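Side-chain contacts in L-methionine gamma-lyase (Fusobacterium nucleatum subsp. nucleatum, PDB 6LXU), which is a pyridoxal-phosphate-dependent enzyme of the Cys/Met metabolism family, present as four copies in the assembly: residues H123-R127 against F128-V132; K165-L169 against E170-K174; V186-F190 against A191-M195; Y254-I257 against R258-T262. All coordinates share one frame; numbering follows the deposited sequence. Where two conformers were deposited one is given.

Interaction 1 of 4, residues H123-R127 against F128-V132; sequences HGLTR and FGVEV
Arg127 and Phe128 run side by side and point the same way, so that Phe128 CE2 sits over one face of the guanidinium group. Arg127 NH1 is 3.5 Å from Phe128 CE2, and the two planes are 64° apart, a steep tilt rather than a flat stack. A bend in the arginine chain at chi3 (-66°) folds the guanidinium back toward the helix, where NE makes a weak bond to His123 O; NH1 is bound more firmly by Trp98 O of the second subunit. The same tryptophan meets the Phe128 ring edge-to-face. From within the chain, Gly124 O approaches the edge of that ring near its plane, 3.4 Å from Phe128 CD2. These residues form the turn from helix 115-125 into strand 131-135, the second connection of a beta-alpha-beta unit that starts at strand 106-110. Leu125 O holds the turn together by accepting from two amides on opposite faces of its carbonyl plane, Phe128 N at 3.0 Å and Val130 N at 3.1 Å. Gly129 lies between these donors with a positive phi of 81°, a backbone shape that suits glycine. Beside them, Leu125 CB packs on Val130 CB at 3.9 Å. Thr126 turns its CA-H almost straight at Val130 O, with Thr126 CA 3.4 Å from that oxygen, while a water donates to both Thr126 O and Val130 O. Further along, the side chains of Thr126 and Val132 cross at about a right angle, with Thr126 CG2 4.1 Å from Val132 CG2; Thr126 OG1 is bonded to Asn122 O.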
loop_
_atom_site.group_PDB
_atom_site.type_symbol
_atom_site.label_atom_id
_atom_site.label_comp_id
_atom_site.label_asym_id
_atom_site.label_seq_id
_atom_site.Cartn_x
_atom_site.Cartn_y
_atom_site.Cartn_z
ATOM N N HIS A 123 22.518 26.812 -10.740
ATOM C CA HIS A 123 23.239 26.760 -9.464
ATOM C C HIS A 123 23.899 25.432 -9.132
ATOM O O HIS A 123 24.830 25.417 -8.318
ATOM C CB HIS A 123 22.312 27.166 -8.312
ATOM C CG HIS A 123 21.921 28.610 -8.348
ATOM N ND1 HIS A 123 20.610 29.034 -8.361
ATOM C CD2 HIS A 123 22.679 29.729 -8.410
ATOM C CE1 HIS A 123 20.578 30.353 -8.405
ATOM N NE2 HIS A 123 21.819 30.800 -8.431
ATOM N N GLY A 124 23.406 24.323 -9.694
ATOM C CA GLY A 124 23.920 22.996 -9.378
ATOM C C GLY A 124 25.005 22.562 -10.330
ATOM O O GLY A 124 26.148 22.368 -9.929
ATOM N N LEU A 125 24.662 22.435 -11.606
ATOM C CA LEU A 125 25.619 21.989 -12.619
ATOM C C LEU A 125 26.807 22.948 -12.727
ATOM O O LEU A 125 27.946 22.516 -12.933
ATOM C CB LEU A 125 24.956 21.897 -14.000
ATOM C CG LEU A 125 23.798 20.932 -14.253
ATOM C CD1 LEU A 125 23.420 20.953 -15.729
ATOM C CD2 LEU A 125 24.186 19.542 -13.803
ATOM N N THR A 126 26.530 24.238 -12.598
ATOM C CA THR A 126 27.582 25.249 -12.693
ATOM C C THR A 126 28.583 25.147 -11.537
ATOM O O THR A 126 29.758 25.466 -11.716
ATOM C CB THR A 126 26.996 26.653 -12.743
ATOM O OG1 THR A 126 26.190 26.851 -11.591
ATOM C CG2 THR A 126 26.171 26.860 -14.007
ATOM N N ARG A 127 28.138 24.683 -10.368
ATOM C CA ARG A 127 29.052 24.400 -9.243
ATOM C C ARG A 127 29.987 23.239 -9.503
ATOM O O ARG A 127 30.988 23.105 -8.789
ATOM C CB ARG A 127 28.287 24.092 -7.943
ATOM C CG ARG A 127 27.882 25.306 -7.162
ATOM C CD ARG A 127 27.499 24.923 -5.742
ATOM N NE ARG A 127 26.288 24.090 -5.675
ATOM C CZ ARG A 127 26.190 22.865 -5.139
ATOM N NH1 ARG A 127 27.257 22.260 -4.612
ATOM N NH2 ARG A 127 25.016 22.240 -5.122
ATOM N N PHE A 128 29.652 22.383 -10.481
ATOM C CA PHE A 128 30.397 21.194 -10.811
ATOM C C PHE A 128 31.011 21.260 -12.210
ATOM O O PHE A 128 31.209 20.262 -12.867
ATOM C CB PHE A 128 29.505 19.962 -10.563
ATOM C CG PHE A 128 29.304 19.704 -9.100
ATOM C CD1 PHE A 128 30.303 19.098 -8.366
ATOM C CD2 PHE A 128 28.162 20.132 -8.430
ATOM C CE1 PHE A 128 30.152 18.872 -7.008
ATOM C CE2 PHE A 128 28.019 19.922 -7.059
ATOM C CZ PHE A 128 29.018 19.296 -6.347
ATOM N N GLY A 129 31.349 22.481 -12.625
ATOM C CA GLY A 129 32.179 22.690 -13.801
ATOM C C GLY A 129 31.485 22.623 -15.138
ATOM O O GLY A 129 32.166 22.599 -16.165
ATOM N N VAL A 130 30.149 22.621 -15.145
ATOM C CA VAL A 130 29.384 22.617 -16.390
ATOM C C VAL A 130 29.042 24.063 -16.727
ATOM O O VAL A 130 28.612 24.828 -15.868
ATOM C CB VAL A 130 28.111 21.766 -16.254
ATOM C CG1 VAL A 130 27.292 21.800 -17.542
ATOM C CG2 VAL A 130 28.476 20.334 -15.889
ATOM N N GLU A 131 29.249 24.441 -17.994
ATOM C CA GLU A 131 28.895 25.762 -18.517
ATOM C C GLU A 131 27.455 25.703 -19.016
ATOM O O GLU A 131 27.123 24.777 -19.752
ATOM C CB GLU A 131 29.799 26.112 -19.718
ATOM C CG GLU A 131 31.304 26.073 -19.446
ATOM C CD GLU A 131 32.164 25.988 -20.706
ATOM O OE1 GLU A 131 31.649 26.175 -21.831
ATOM O OE2 GLU A 131 33.379 25.735 -20.569
ATOM N N VAL A 132 26.630 26.673 -18.657
ATOM C CA VAL A 132 25.241 26.700 -19.121
ATOM C C VAL A 132 24.931 28.060 -19.719
ATOM O O VAL A 132 25.202 29.088 -19.103
ATOM C CB VAL A 132 24.241 26.373 -17.987
ATOM C CG1 VAL A 132 22.818 26.298 -18.539
ATOM C CG2 VAL A 132 24.611 25.063 -17.295
HETATM O O HOH W 1 32.309 24.806 -11.067
HETATM O O HOH W 2 30.549 26.330 -14.442
#

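Interaction 2 of 4, residues K165-L169 against E170-K174; sequences KIVDL and EALSK
With CG anti to the backbone N (chi1 -169°), Asp168 swings its carboxylate forward over the first turn of helix 169-176, while Ser173, its OG beside the backbone N (chi1 -65°), turns its hydroxyl back along the axis. Asp168 is the N-cap of this helix: OD1 accepts from Ala171 N at 3.0 Å, and the donor stands above the carboxylate plane. A water extends the cap, donating to Asp168 OD1 and accepting from Glu170 N, which gives a second amide of the first turn a partner. The acidic group at the amino end probably also interacts favourably with the helix dipole. The backbone joins in through Leu172 N, whose bond to Asp168 O is 2.9 Å long. Leu169 O takes two bonds from one residue, Ser173 OG at 2.8 Å and Ser173 N at 3.0 Å, reaching it from opposite faces of its carbonyl plane. On the surface, Lys174 NZ closes a salt bridge with Glu170 OE2 at 3.2 Å, one turn back. Gln307 bonds to the incoming loop at Val167 O and Leu169 N. Val167 crosses Leu172 at about a right angle, its CG2 methyl 3.6 Å from Leu172 CD1.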
loop_
_atom_site.group_PDB
_atom_site.type_symbol
_atom_site.label_atom_id
_atom_site.label_comp_id
_atom_site.label_asym_id
_atom_site.label_seq_id
_atom_site.Cartn_x
_atom_site.Cartn_y
_atom_site.Cartn_z
ATOM N N LYS A 165 4.841 28.844 -23.279
ATOM C CA LYS A 165 5.732 29.049 -24.410
ATOM C C LYS A 165 5.897 27.777 -25.217
ATOM O O LYS A 165 6.112 26.695 -24.659
ATOM C CB LYS A 165 7.093 29.510 -23.898
ATOM C CG LYS A 165 8.132 29.821 -24.965
ATOM C CD LYS A 165 9.443 30.250 -24.313
ATOM C CE LYS A 165 10.496 30.623 -25.321
ATOM N NZ LYS A 165 11.654 31.260 -24.647
ATOM N N ILE A 166 5.843 27.938 -26.538
ATOM C CA ILE A 166 6.001 26.848 -27.483
ATOM C C ILE A 166 7.336 27.008 -28.214
ATOM O O ILE A 166 7.688 28.118 -28.652
ATOM C CB ILE A 166 4.858 26.869 -28.528
ATOM C CG1 ILE A 166 3.475 26.712 -27.874
ATOM C CG2 ILE A 166 5.067 25.807 -29.601
ATOM C CD1 ILE A 166 3.288 25.410 -27.108
ATOM N N VAL A 167 8.080 25.921 -28.334
ATOM C CA VAL A 167 9.316 25.911 -29.134
ATOM C C VAL A 167 9.282 24.699 -30.050
ATOM O O VAL A 167 8.613 23.703 -29.767
ATOM C CB VAL A 167 10.604 25.976 -28.280
ATOM C CG1 VAL A 167 10.538 27.149 -27.304
ATOM C CG2 VAL A 167 10.869 24.681 -27.542
ATOM N N ASP A 168 9.996 24.809 -31.175
ATOM C CA ASP A 168 9.899 23.842 -32.267
ATOM C C ASP A 168 10.907 22.728 -32.062
ATOM O O ASP A 168 12.100 22.898 -32.339
ATOM C CB ASP A 168 10.141 24.561 -33.597
ATOM C CG ASP A 168 9.803 23.713 -34.813
ATOM O OD1 ASP A 168 10.088 22.507 -34.802
ATOM O OD2 ASP A 168 9.275 24.293 -35.795
ATOM N N LEU A 169 10.441 21.578 -31.577
ATOM C CA LEU A 169 11.343 20.498 -31.203
ATOM C C LEU A 169 12.131 19.940 -32.382
ATOM O O LEU A 169 13.313 19.654 -32.248
ATOM C CB LEU A 169 10.572 19.388 -30.512
ATOM C CG LEU A 169 9.924 19.783 -29.175
ATOM C CD1 LEU A 169 9.200 18.574 -28.607
ATOM C CD2 LEU A 169 10.975 20.289 -28.197
ATOM N N GLU A 170 11.451 19.730 -33.508
ATOM C CA GLU A 170 12.136 19.185 -34.685
ATOM C C GLU A 170 13.222 20.138 -35.190
ATOM O O GLU A 170 14.347 19.718 -35.482
ATOM C CB GLU A 170 11.140 18.875 -35.790
ATOM C CG GLU A 170 11.813 18.242 -37.000
ATOM C CD GLU A 170 10.897 17.943 -38.153
ATOM O OE1 GLU A 170 9.660 18.028 -38.026
ATOM O OE2 GLU A 170 11.471 17.632 -39.245
ATOM N N ALA A 171 12.885 21.404 -35.279
ATOM C CA ALA A 171 13.826 22.404 -35.783
ATOM C C ALA A 171 15.014 22.577 -34.850
ATOM O O ALA A 171 16.176 22.602 -35.289
ATOM C CB ALA A 171 13.126 23.726 -35.983
ATOM N N LEU A 172 14.741 22.639 -33.541
ATOM C CA LEU A 172 15.817 22.785 -32.567
ATOM C C LEU A 172 16.718 21.566 -32.530
ATOM O O LEU A 172 17.928 21.692 -32.354
ATOM C CB LEU A 172 15.235 23.063 -31.174
ATOM C CG LEU A 172 14.625 24.451 -31.020
ATOM C CD1 LEU A 172 13.704 24.522 -29.814
ATOM C CD2 LEU A 172 15.729 25.493 -30.911
ATOM N N SER A 173 16.139 20.385 -32.699
ATOM C CA SER A 173 16.931 19.176 -32.704
ATOM C C SER A 173 17.890 19.148 -33.891
ATOM O O SER A 173 19.012 18.696 -33.746
ATOM C CB SER A 173 16.064 17.923 -32.709
ATOM O OG SER A 173 15.318 17.823 -31.487
ATOM N N LYS A 174 17.433 19.624 -35.051
ATOM C CA LYS A 174 18.328 19.727 -36.224
ATOM C C LYS A 174 19.491 20.655 -35.953
ATOM O O LYS A 174 20.631 20.334 -36.314
ATOM C CB LYS A 174 17.552 20.183 -37.457
ATOM C CG LYS A 174 16.663 19.090 -37.993
ATOM C CD LYS A 174 15.778 19.628 -39.085
ATOM C CE LYS A 174 14.888 18.543 -39.627
ATOM N NZ LYS A 174 13.948 19.091 -40.619
HETATM O O HOH W 3 8.598 20.315 -34.197
#

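Interaction 3 of 4, residues V186-F190 against A191-M195; sequences VDNTF and ATPYM
At the carboxyl end of strand 183-187, next to the cofactor-bearing modified residue LLP at position 212, the chain turns so that Asn188 meets Ala191 and Thr192 and leads into the short, weakly bonded helix 192-195. The turn is closed by Thr192 N, which donates to Asn188 O at 2.9 Å, nearly in line with the carbonyl. Asn188 CG lies anti to its backbone N (chi1 -161°), which carries the amide over the turn: OD1 comes 3.5 Å from Ala191 CB, and ND2 lies 3.6 Å from Thr192 C. The polar ends of this amide are held from beyond the turn, OD1 by Gln196 NE2 and ND2 by Glu78 OE2. Thr192 has a positive phi of 69°, unusual for a residue with a side chain, and its CG2 methyl reaches to 3.6 Å from Thr189 O. Its hydroxyl donates to Ala191 O in the carbonyl plane at 2.6 Å and accepts from Tyr194 N, an ST turn. An Asx turn precedes it: Asp187 OD1 accepts from Thr189 N and, on its syn lone pair, from Thr189 OG1 at 2.6 Å. That hydroxyl is also bonded to Ser209 N on strand 205-209. With OD1 gripped twice by Thr189, the Asp187 carboxylate has its rotation restrained, and OD2 lies close to N1 of the modified residue, consistent with the aspartate that faces the pyridine nitrogen in fold type I enzymes. Thr189 is thus placed as a second-shell residue that probably positions Asp187 beside the cofactor ring.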
loop_
_atom_site.group_PDB
_atom_site.type_symbol
_atom_site.label_atom_id
_atom_site.label_comp_id
_atom_site.label_asym_id
_atom_site.label_seq_id
_atom_site.Cartn_x
_atom_site.Cartn_y
_atom_site.Cartn_z
ATOM N N VAL A 186 14.217 16.513 -23.868
ATOM C CA VAL A 186 12.962 17.254 -23.765
ATOM C C VAL A 186 12.160 16.795 -22.557
ATOM O O VAL A 186 11.912 15.604 -22.389
ATOM C CB VAL A 186 12.107 17.095 -25.037
ATOM C CG1 VAL A 186 10.732 17.727 -24.876
ATOM C CG2 VAL A 186 12.839 17.715 -26.203
ATOM N N ASP A 187 11.724 17.768 -21.775
ATOM C CA ASP A 187 10.757 17.546 -20.696
ATOM C C ASP A 187 9.363 17.626 -21.304
ATOM O O ASP A 187 8.881 18.704 -21.629
ATOM C CB ASP A 187 10.993 18.582 -19.597
ATOM C CG ASP A 187 10.059 18.437 -18.412
ATOM O OD1 ASP A 187 9.016 17.762 -18.552
ATOM O OD2 ASP A 187 10.370 19.032 -17.348
ATOM N N ASN A 188 8.751 16.449 -21.478
ATOM C CA ASN A 188 7.456 16.290 -22.142
ATOM C C ASN A 188 6.294 16.163 -21.150
ATOM O O ASN A 188 5.233 15.647 -21.498
ATOM C CB ASN A 188 7.512 15.060 -23.067
ATOM C CG ASN A 188 6.434 15.050 -24.143
ATOM O OD1 ASN A 188 6.082 16.101 -24.680
ATOM N ND2 ASN A 188 5.922 13.856 -24.469
ATOM N N THR A 189 6.493 16.661 -19.928
ATOM C CA THR A 189 5.498 16.530 -18.857
ATOM C C THR A 189 4.130 17.102 -19.230
ATOM O O THR A 189 3.117 16.426 -19.106
ATOM C CB THR A 189 6.001 17.201 -17.568
ATOM O OG1 THR A 189 7.183 16.533 -17.108
ATOM C CG2 THR A 189 4.970 17.144 -16.464
ATOM N N PHE A 190 4.102 18.370 -19.644
ATOM C CA PHE A 190 2.825 19.048 -19.883
ATOM C C PHE A 190 2.048 18.435 -21.033
ATOM O O PHE A 190 0.831 18.287 -20.972
ATOM C CB PHE A 190 3.044 20.530 -20.218
ATOM C CG PHE A 190 3.223 21.449 -19.034
ATOM C CD1 PHE A 190 3.635 21.009 -17.769
ATOM C CD2 PHE A 190 2.952 22.798 -19.200
ATOM C CE1 PHE A 190 3.797 21.902 -16.713
ATOM C CE2 PHE A 190 3.113 23.698 -18.152
ATOM C CZ PHE A 190 3.528 23.244 -16.909
ATOM N N ALA A 191 2.755 18.128 -22.123
ATOM C CA ALA A 191 2.092 17.643 -23.326
ATOM C C ALA A 191 1.676 16.189 -23.198
ATOM O O ALA A 191 0.583 15.812 -23.629
ATOM C CB ALA A 191 2.986 17.826 -24.537
ATOM N N THR A 192 2.562 15.377 -22.620
ATOM C CA THR A 192 2.390 13.928 -22.485
ATOM C C THR A 192 2.476 13.244 -23.849
ATOM O O THR A 192 2.300 13.900 -24.884
ATOM C CB THR A 192 1.059 13.494 -21.806
ATOM O OG1 THR A 192 0.008 13.391 -22.788
ATOM C CG2 THR A 192 0.629 14.414 -20.672
ATOM N N PRO A 193 2.676 11.920 -23.868
ATOM C CA PRO A 193 2.654 11.237 -25.173
ATOM C C PRO A 193 1.291 11.169 -25.844
ATOM O O PRO A 193 1.227 10.782 -27.022
ATOM C CB PRO A 193 3.205 9.848 -24.869
ATOM C CG PRO A 193 3.034 9.675 -23.413
ATOM C CD PRO A 193 3.153 11.028 -22.795
ATOM N N TYR A 194 0.212 11.542 -25.163
ATOM C CA TYR A 194 -1.084 11.733 -25.826
ATOM C C TYR A 194 -1.031 12.864 -26.848
ATOM O O TYR A 194 -1.730 12.796 -27.868
ATOM C CB TYR A 194 -2.169 11.996 -24.770
ATOM C CG TYR A 194 -3.560 12.246 -25.285
ATOM C CD1 TYR A 194 -4.424 11.184 -25.510
ATOM C CD2 TYR A 194 -4.042 13.526 -25.476
ATOM C CE1 TYR A 194 -5.718 11.373 -25.937
ATOM C CE2 TYR A 194 -5.338 13.743 -25.941
ATOM C CZ TYR A 194 -6.155 12.650 -26.178
ATOM O OH TYR A 194 -7.450 12.821 -26.615
ATOM N N MET A 195 -0.242 13.900 -26.586
ATOM C CA MET A 195 -0.170 15.051 -27.485
ATOM C C MET A 195 1.104 15.146 -28.296
ATOM O O MET A 195 1.056 15.665 -29.420
ATOM C CB MET A 195 -0.345 16.353 -26.713
ATOM C CG MET A 195 -1.727 16.461 -26.120
ATOM S SD MET A 195 -1.980 17.893 -25.072
ATOM C CE MET A 195 -2.292 17.097 -23.499
#

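Interaction 4 of 4, residues Y254-I257 against R258-T262; sequences YYII and RGLKT
Backbone bonds spaced four residues apart tie Tyr254-Ile257 to Arg258-Lys261. Arg258 N to Tyr254 O, Gly259 N to Tyr255 O and Leu260 N to Ile256 O are each 2.8 Å long. The fourth, from Lys261 N to Ile257 O, is weak at 3.3 Å.

Side chains meet at van der Waals range. Tyr254 and Arg258, one turn apart, both have CG anti to the backbone N (chi1 -178° and -170°), which sends both along the same flank of the helix. Their side chains cross obliquely, Tyr254 CE2 lying 4.2 Å from Arg258 CD, and the guanidinium is tilted 56° from the phenol ring. Ile256 CG2 and Leu260 CD1 approach to 4.3 Å. A separate contact runs from side chain to backbone carbonyl: Leu260 CG rests 3.4 Å from Ile256 O.

Most polar ends reach the third subunit. Arg258 NE forms a salt bridge with Asp219 OD2 of the third subunit, and Tyr254 OH is hydrogen-bonded to the same oxygen, so the one carboxylate gathers both members of the tilted pair. Tyr255 OH bonds to Gln251 of the third subunit, and Lys261 NZ is shared between Ile16 O of its own chain and a salt bridge to Glu346 of the third subunit.

At this end of helix 250-260, Tyr254 and Arg258 face the third subunit, whereas Ile256, Ile257 and Leu260 pack against Leu70 of helix 65-78, and Thr262 occupies the N-cap position of helix 263-282.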
loop_
_atom_site.group_PDB
_atom_site.type_symbol
_atom_site.label_atom_id
_atom_site.label_comp_id
_atom_site.label_asym_id
_atom_site.label_seq_id
_atom_site.Cartn_x
_atom_site.Cartn_y
_atom_site.Cartn_z
ATOM N N TYR A 254 3.288 0.694 -8.980
ATOM C CA TYR A 254 1.957 0.122 -9.163
ATOM C C TYR A 254 0.902 1.229 -9.311
ATOM O O TYR A 254 0.054 1.161 -10.217
ATOM C CB TYR A 254 1.588 -0.865 -8.026
ATOM C CG TYR A 254 0.239 -1.439 -8.309
ATOM C CD1 TYR A 254 0.078 -2.411 -9.286
ATOM C CD2 TYR A 254 -0.907 -0.920 -7.701
ATOM C CE1 TYR A 254 -1.176 -2.854 -9.648
ATOM C CE2 TYR A 254 -2.164 -1.374 -8.050
ATOM C CZ TYR A 254 -2.297 -2.326 -9.051
ATOM O OH TYR A 254 -3.533 -2.758 -9.500
ATOM N N TYR A 255 0.939 2.235 -8.442
ATOM C CA TYR A 255 -0.012 3.338 -8.566
ATOM C C TYR A 255 0.036 3.975 -9.953
ATOM O O TYR A 255 -0.999 4.342 -10.504
ATOM C CB TYR A 255 0.243 4.408 -7.506
ATOM C CG TYR A 255 -0.299 4.160 -6.110
ATOM C CD1 TYR A 255 -1.640 3.853 -5.883
ATOM C CD2 TYR A 255 0.507 4.387 -4.997
ATOM C CE1 TYR A 255 -2.128 3.727 -4.594
ATOM C CE2 TYR A 255 0.008 4.251 -3.704
ATOM C CZ TYR A 255 -1.316 3.921 -3.514
ATOM O OH TYR A 255 -1.843 3.770 -2.243
ATOM N N ILE A 256 1.234 4.135 -10.514
ATOM C CA ILE A 256 1.350 4.775 -11.827
ATOM C C ILE A 256 0.846 3.842 -12.934
ATOM O O ILE A 256 0.112 4.284 -13.817
ATOM C CB ILE A 256 2.787 5.227 -12.135
ATOM C CG1 ILE A 256 3.328 6.169 -11.048
ATOM C CG2 ILE A 256 2.830 5.924 -13.493
ATOM C CD1 ILE A 256 4.832 6.221 -11.002
ATOM N N ILE A 257 1.221 2.569 -12.885
ATOM C CA ILE A 257 0.639 1.589 -13.816
ATOM C C ILE A 257 -0.895 1.667 -13.780
ATOM O O ILE A 257 -1.567 1.696 -14.821
ATOM C CB ILE A 257 1.122 0.165 -13.471
ATOM C CG1 ILE A 257 2.608 0.002 -13.800
ATOM C CG2 ILE A 257 0.288 -0.895 -14.191
ATOM C CD1 ILE A 257 3.241 -1.206 -13.160
ATOM N N ARG A 258 -1.430 1.692 -12.566
ATOM C CA ARG A 258 -2.869 1.772 -12.375
ATOM C C ARG A 258 -3.423 3.069 -12.979
ATOM O O ARG A 258 -4.440 3.048 -13.682
ATOM C CB ARG A 258 -3.177 1.703 -10.891
ATOM C CG ARG A 258 -4.646 1.532 -10.580
ATOM C CD ARG A 258 -4.893 1.623 -9.103
ATOM N NE ARG A 258 -6.097 0.954 -8.642
ATOM C CZ ARG A 258 -7.200 1.506 -8.161
ATOM N NH1 ARG A 258 -7.410 2.833 -8.243
ATOM N NH2 ARG A 258 -8.119 0.736 -7.620
ATOM N N GLY A 259 -2.760 4.192 -12.700
ATOM C CA GLY A 259 -3.141 5.467 -13.299
ATOM C C GLY A 259 -3.133 5.437 -14.816
ATOM O O GLY A 259 -3.997 6.051 -15.470
ATOM N N LEU A 260 -2.168 4.734 -15.393
ATOM C CA LEU A 260 -2.068 4.642 -16.852
ATOM C C LEU A 260 -3.221 3.872 -17.484
ATOM O O LEU A 260 -3.477 4.067 -18.683
ATOM C CB LEU A 260 -0.723 4.067 -17.285
ATOM C CG LEU A 260 0.462 5.023 -17.088
ATOM C CD1 LEU A 260 1.781 4.305 -17.313
ATOM C CD2 LEU A 260 0.372 6.242 -17.991
ATOM N N LYS A 261 -3.937 3.042 -16.726
ATOM C CA LYS A 261 -5.101 2.346 -17.279
ATOM C C LYS A 261 -6.148 3.324 -17.813
ATOM O O LYS A 261 -6.890 2.963 -18.726
ATOM C CB LYS A 261 -5.769 1.450 -16.236
ATOM C CG LYS A 261 -4.887 0.365 -15.657
ATOM C CD LYS A 261 -4.564 -0.744 -16.639
ATOM C CE LYS A 261 -3.645 -1.776 -16.005
ATOM N NZ LYS A 261 -3.344 -2.877 -16.957
ATOM N N THR A 262 -6.227 4.526 -17.230
ATOM C CA THR A 262 -7.180 5.545 -17.658
ATOM C C THR A 262 -6.511 6.718 -18.374
ATOM O O THR A 262 -7.163 7.724 -18.641
ATOM C CB THR A 262 -8.000 6.064 -16.468
ATOM O OG1 THR A 262 -7.127 6.598 -15.466
ATOM C CG2 THR A 262 -8.888 4.961 -15.907
#

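In the fold
Interactions 1, 2 and 3 follow one another through the large mixed sheet and its helices, and interaction 4 lies later in the chain, on helix 250-260. Interactions 2 and 3 touch: Leu169 CD2 packs on Val186 CG2 at 3.8 Å, joining the capped helix to the strand that follows it. Interaction 3 lies beside the modified residue LLP at position 212, through Asp187; a bound nitrate ion lies about 6 Å from the side chain of Phe190. The nearest atoms of interactions 3 and 4 are about 7 Å apart. Interactions 1 and 4, with centres 36 Å apart, lie on opposite sides of the chain's centre; interaction 1 meets the second subunit and interaction 4 chiefly the third.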